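Local coordinates for TIR-NB-LRR type resistance protein RPV1 (Vitis rotundifolia, PDB 5KU7) that belongs to the TIR-NB-LRR family of plant intracellular immune receptors and is represented here by its TIR domain, a module of resistance signalling, at residues F68-L79 and S114-Y122. Sequence-based numbering, arbitrary orientation.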
# COMPACT_ATOMS: atom_id res chain seq x y z
N PHE A 68 -2.03 -14.45 1.18
CA PHE A 68 -3.42 -14.85 1.32
C PHE A 68 -4.26 -13.59 1.50
O PHE A 68 -4.03 -12.79 2.42
CB PHE A 68 -3.61 -15.80 2.50
CG PHE A 68 -3.15 -17.21 2.24
CD1 PHE A 68 -3.67 -17.94 1.17
CD2 PHE A 68 -2.21 -17.81 3.05
CE1 PHE A 68 -3.26 -19.26 0.93
CE2 PHE A 68 -1.80 -19.12 2.82
CZ PHE A 68 -2.32 -19.84 1.74
N SER A 69 -5.21 -13.40 0.60
CA SER A 69 -6.12 -12.26 0.65
C SER A 69 -7.53 -12.79 0.43
O SER A 69 -7.71 -13.95 0.05
CB SER A 69 -5.74 -11.21 -0.39
OG SER A 69 -5.64 -11.79 -1.69
N GLU A 70 -8.51 -11.92 0.62
CA GLU A 70 -9.92 -12.29 0.67
C GLU A 70 -10.37 -13.25 -0.44
O GLU A 70 -11.15 -14.18 -0.19
CB GLU A 70 -10.79 -11.03 0.62
CG GLU A 70 -12.24 -11.24 1.07
CD GLU A 70 -13.11 -10.04 0.76
OE1 GLU A 70 -12.59 -9.08 0.16
OE2 GLU A 70 -14.30 -10.04 1.12
N ASN A 71 -9.87 -13.03 -1.66
CA ASN A 71 -10.36 -13.78 -2.80
C ASN A 71 -9.32 -14.68 -3.45
O ASN A 71 -9.47 -15.05 -4.62
CB ASN A 71 -10.93 -12.83 -3.84
CG ASN A 71 -12.07 -12.01 -3.30
OD1 ASN A 71 -13.14 -12.54 -3.01
ND2 ASN A 71 -11.85 -10.71 -3.15
N TYR A 72 -8.28 -15.01 -2.69
CA TYR A 72 -7.21 -15.89 -3.17
C TYR A 72 -7.75 -17.24 -3.67
O TYR A 72 -7.38 -17.70 -4.75
CB TYR A 72 -6.20 -16.10 -2.06
CG TYR A 72 -4.96 -16.87 -2.43
CD1 TYR A 72 -4.96 -18.27 -2.43
CD2 TYR A 72 -3.77 -16.22 -2.72
CE1 TYR A 72 -3.82 -18.98 -2.73
CE2 TYR A 72 -2.63 -16.93 -3.03
CZ TYR A 72 -2.66 -18.31 -3.04
OH TYR A 72 -1.52 -19.02 -3.34
N ALA A 73 -8.62 -17.87 -2.89
CA ALA A 73 -9.14 -19.18 -3.27
C ALA A 73 -10.13 -19.08 -4.42
O ALA A 73 -10.54 -20.10 -4.97
CB ALA A 73 -9.78 -19.87 -2.07
N HIS A 74 -10.52 -17.85 -4.78
CA HIS A 74 -11.44 -17.68 -5.90
C HIS A 74 -10.70 -17.77 -7.23
O HIS A 74 -11.28 -17.56 -8.30
CB HIS A 74 -12.18 -16.35 -5.83
CG HIS A 74 -13.31 -16.34 -4.85
ND1 HIS A 74 -13.11 -16.19 -3.50
CD2 HIS A 74 -14.64 -16.49 -5.03
CE1 HIS A 74 -14.28 -16.22 -2.88
NE2 HIS A 74 -15.23 -16.41 -3.79
N SER A 75 -9.40 -18.03 -7.16
CA SER A 75 -8.64 -18.18 -8.38
C SER A 75 -8.03 -19.57 -8.41
O SER A 75 -7.22 -19.92 -7.57
CB SER A 75 -7.58 -17.09 -8.49
OG SER A 75 -6.58 -17.45 -9.42
N ARG A 76 -8.44 -20.35 -9.41
CA ARG A 76 -7.94 -21.70 -9.56
C ARG A 76 -6.45 -21.65 -9.80
O ARG A 76 -5.71 -22.49 -9.30
CB ARG A 76 -8.64 -22.44 -10.71
CG ARG A 76 -10.15 -22.38 -10.63
CD ARG A 76 -10.79 -23.36 -11.59
NE ARG A 76 -10.17 -23.32 -12.91
CZ ARG A 76 -10.63 -22.62 -13.94
NH1 ARG A 76 -11.72 -21.86 -13.80
NH2 ARG A 76 -9.99 -22.65 -15.10
N TRP A 77 -6.00 -20.64 -10.55
CA TRP A 77 -4.57 -20.45 -10.78
C TRP A 77 -3.84 -20.26 -9.47
O TRP A 77 -2.81 -20.89 -9.25
CB TRP A 77 -4.30 -19.27 -11.72
CG TRP A 77 -4.58 -19.57 -13.17
CD1 TRP A 77 -5.70 -20.16 -13.69
CD2 TRP A 77 -3.73 -19.26 -14.29
NE1 TRP A 77 -5.59 -20.26 -15.07
CE2 TRP A 77 -4.40 -19.71 -15.46
CE3 TRP A 77 -2.47 -18.66 -14.41
CZ2 TRP A 77 -3.84 -19.57 -16.73
CZ3 TRP A 77 -1.91 -18.53 -15.69
CH2 TRP A 77 -2.60 -18.99 -16.83
N CYS A 78 -4.37 -19.41 -8.58
CA CYS A 78 -3.76 -19.27 -7.25
C CYS A 78 -3.68 -20.64 -6.54
O CYS A 78 -2.64 -21.01 -5.97
CB CYS A 78 -4.54 -18.25 -6.40
SG CYS A 78 -4.25 -16.49 -6.89
N LEU A 79 -4.77 -21.40 -6.58
CA LEU A 79 -4.82 -22.68 -5.89
C LEU A 79 -3.84 -23.68 -6.50
O LEU A 79 -3.14 -24.40 -5.78
CB LEU A 79 -6.25 -23.25 -5.87
CG LEU A 79 -7.20 -22.49 -4.96
CD1 LEU A 79 -8.57 -23.12 -4.91
CD2 LEU A 79 -6.62 -22.38 -3.55
N SER A 114 -14.90 -16.11 3.24
CA SER A 114 -14.74 -15.93 1.82
C SER A 114 -14.14 -17.18 1.19
O SER A 114 -14.51 -17.56 0.08
CB SER A 114 -13.88 -14.70 1.51
OG SER A 114 -12.53 -14.89 1.92
N PHE A 115 -13.22 -17.83 1.90
CA PHE A 115 -12.56 -19.02 1.36
C PHE A 115 -13.52 -20.20 1.20
O PHE A 115 -13.39 -21.00 0.28
CB PHE A 115 -11.36 -19.41 2.22
CG PHE A 115 -10.21 -18.46 2.09
CD1 PHE A 115 -10.29 -17.18 2.61
CD2 PHE A 115 -9.06 -18.84 1.44
CE1 PHE A 115 -9.23 -16.29 2.47
CE2 PHE A 115 -7.99 -17.97 1.31
CZ PHE A 115 -8.09 -16.69 1.82
N GLY A 116 -14.49 -20.30 2.10
CA GLY A 116 -15.51 -21.32 1.98
C GLY A 116 -16.39 -21.07 0.76
O GLY A 116 -16.79 -22.01 0.08
N GLU A 117 -16.69 -19.80 0.50
CA GLU A 117 -17.55 -19.43 -0.61
C GLU A 117 -16.92 -19.82 -1.93
O GLU A 117 -17.62 -20.27 -2.85
CB GLU A 117 -17.83 -17.93 -0.61
CG GLU A 117 -18.61 -17.44 0.60
CD GLU A 117 -18.58 -15.93 0.73
OE1 GLU A 117 -18.14 -15.26 -0.24
OE2 GLU A 117 -18.99 -15.40 1.79
N ALA A 118 -15.61 -19.69 -2.00
CA ALA A 118 -14.85 -20.06 -3.19
C ALA A 118 -15.15 -21.50 -3.56
O ALA A 118 -15.59 -21.80 -4.68
CB ALA A 118 -13.35 -19.87 -2.95
N PHE A 119 -14.93 -22.39 -2.61
CA PHE A 119 -15.14 -23.81 -2.81
C PHE A 119 -16.55 -24.21 -3.16
O PHE A 119 -16.76 -25.20 -3.86
CB PHE A 119 -14.69 -24.57 -1.57
CG PHE A 119 -13.21 -24.73 -1.50
CD1 PHE A 119 -12.42 -23.68 -1.07
CD2 PHE A 119 -12.61 -25.89 -1.93
CE1 PHE A 119 -11.06 -23.81 -1.02
CE2 PHE A 119 -11.25 -26.03 -1.89
CZ PHE A 119 -10.46 -24.98 -1.44
N ALA A 120 -17.53 -23.44 -2.69
CA ALA A 120 -18.91 -23.71 -3.07
C ALA A 120 -19.02 -23.70 -4.60
O ALA A 120 -19.58 -24.62 -5.20
CB ALA A 120 -19.86 -22.71 -2.45
N GLY A 121 -18.41 -22.69 -5.22
CA GLY A 121 -18.46 -22.55 -6.67
C GLY A 121 -17.68 -23.62 -7.42
O GLY A 121 -17.96 -23.89 -8.59
N TYR A 122 -16.73 -24.26 -6.75
CA TYR A 122 -15.92 -25.29 -7.40
C TYR A 122 -16.63 -26.64 -7.46
O TYR A 122 -16.29 -27.50 -8.27
CB TYR A 122 -14.58 -25.45 -6.67
CG TYR A 122 -13.68 -24.25 -6.84
CD1 TYR A 122 -13.69 -23.52 -8.02
CD2 TYR A 122 -12.84 -23.83 -5.82
CE1 TYR A 122 -12.88 -22.41 -8.19
CE2 TYR A 122 -12.03 -22.71 -5.97
CZ TYR A 122 -12.05 -22.01 -7.16
OH TYR A 122 -11.25 -20.91 -7.33
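The imidazole of His74 lies flat against helix 113-122, with the methyl of Ala118 over one face: CB of Ala118 stands 3.8 Å from the ring centroid and 12° off the normal, a CH-pi contact. With CG beside its own backbone N (chi1 -78°), His74 swings its ring back onto the helix although its CB starts away from it. The phenol of Tyr122 has Ala118 O over one face and Ala73 O at its edge, near the ring plane, where the hydroxyl OH donates to Ala73 O at 2.6 Å. Beside this bond, Tyr122 CE2 meets Leu79 CD1 at 3.6 Å, while CE1, at the opposite flank of the ring, touches Arg76 CG; both partners stand on the side of its plane away from Ala118 O. The example illustrates how a helix can hold an irregular loop: helix hydroxyls donate to loop carbonyls, and apolar groups pack between them. At the far end Ser114 OG donates to Glu70 O (2.6 Å), arriving in the carbonyl plane on a lone pair. Between the two hydroxyl bonds Ala73 CB fills the centre, 3.7 Å from both Ala118 CB and Phe115 CD2. The Phe115 ring reaches deeper, bringing CZ to 3.3 Å from Ser69 O, the carbonyl that closes the type I turn Ser69-Tyr72. Ser75 then N-caps helix 76-91, its OG accepting from Cys78 N. The contact thereby seats a strand-to-helix connection of the parallel-sheet TIR fold: strand 61-68 runs into the loop, which helix 113-122 flanks, while Val108 of helix 105-110 adjoins Phe115 and helix 130-141 packs on Phe68, Leu79 and Phe119.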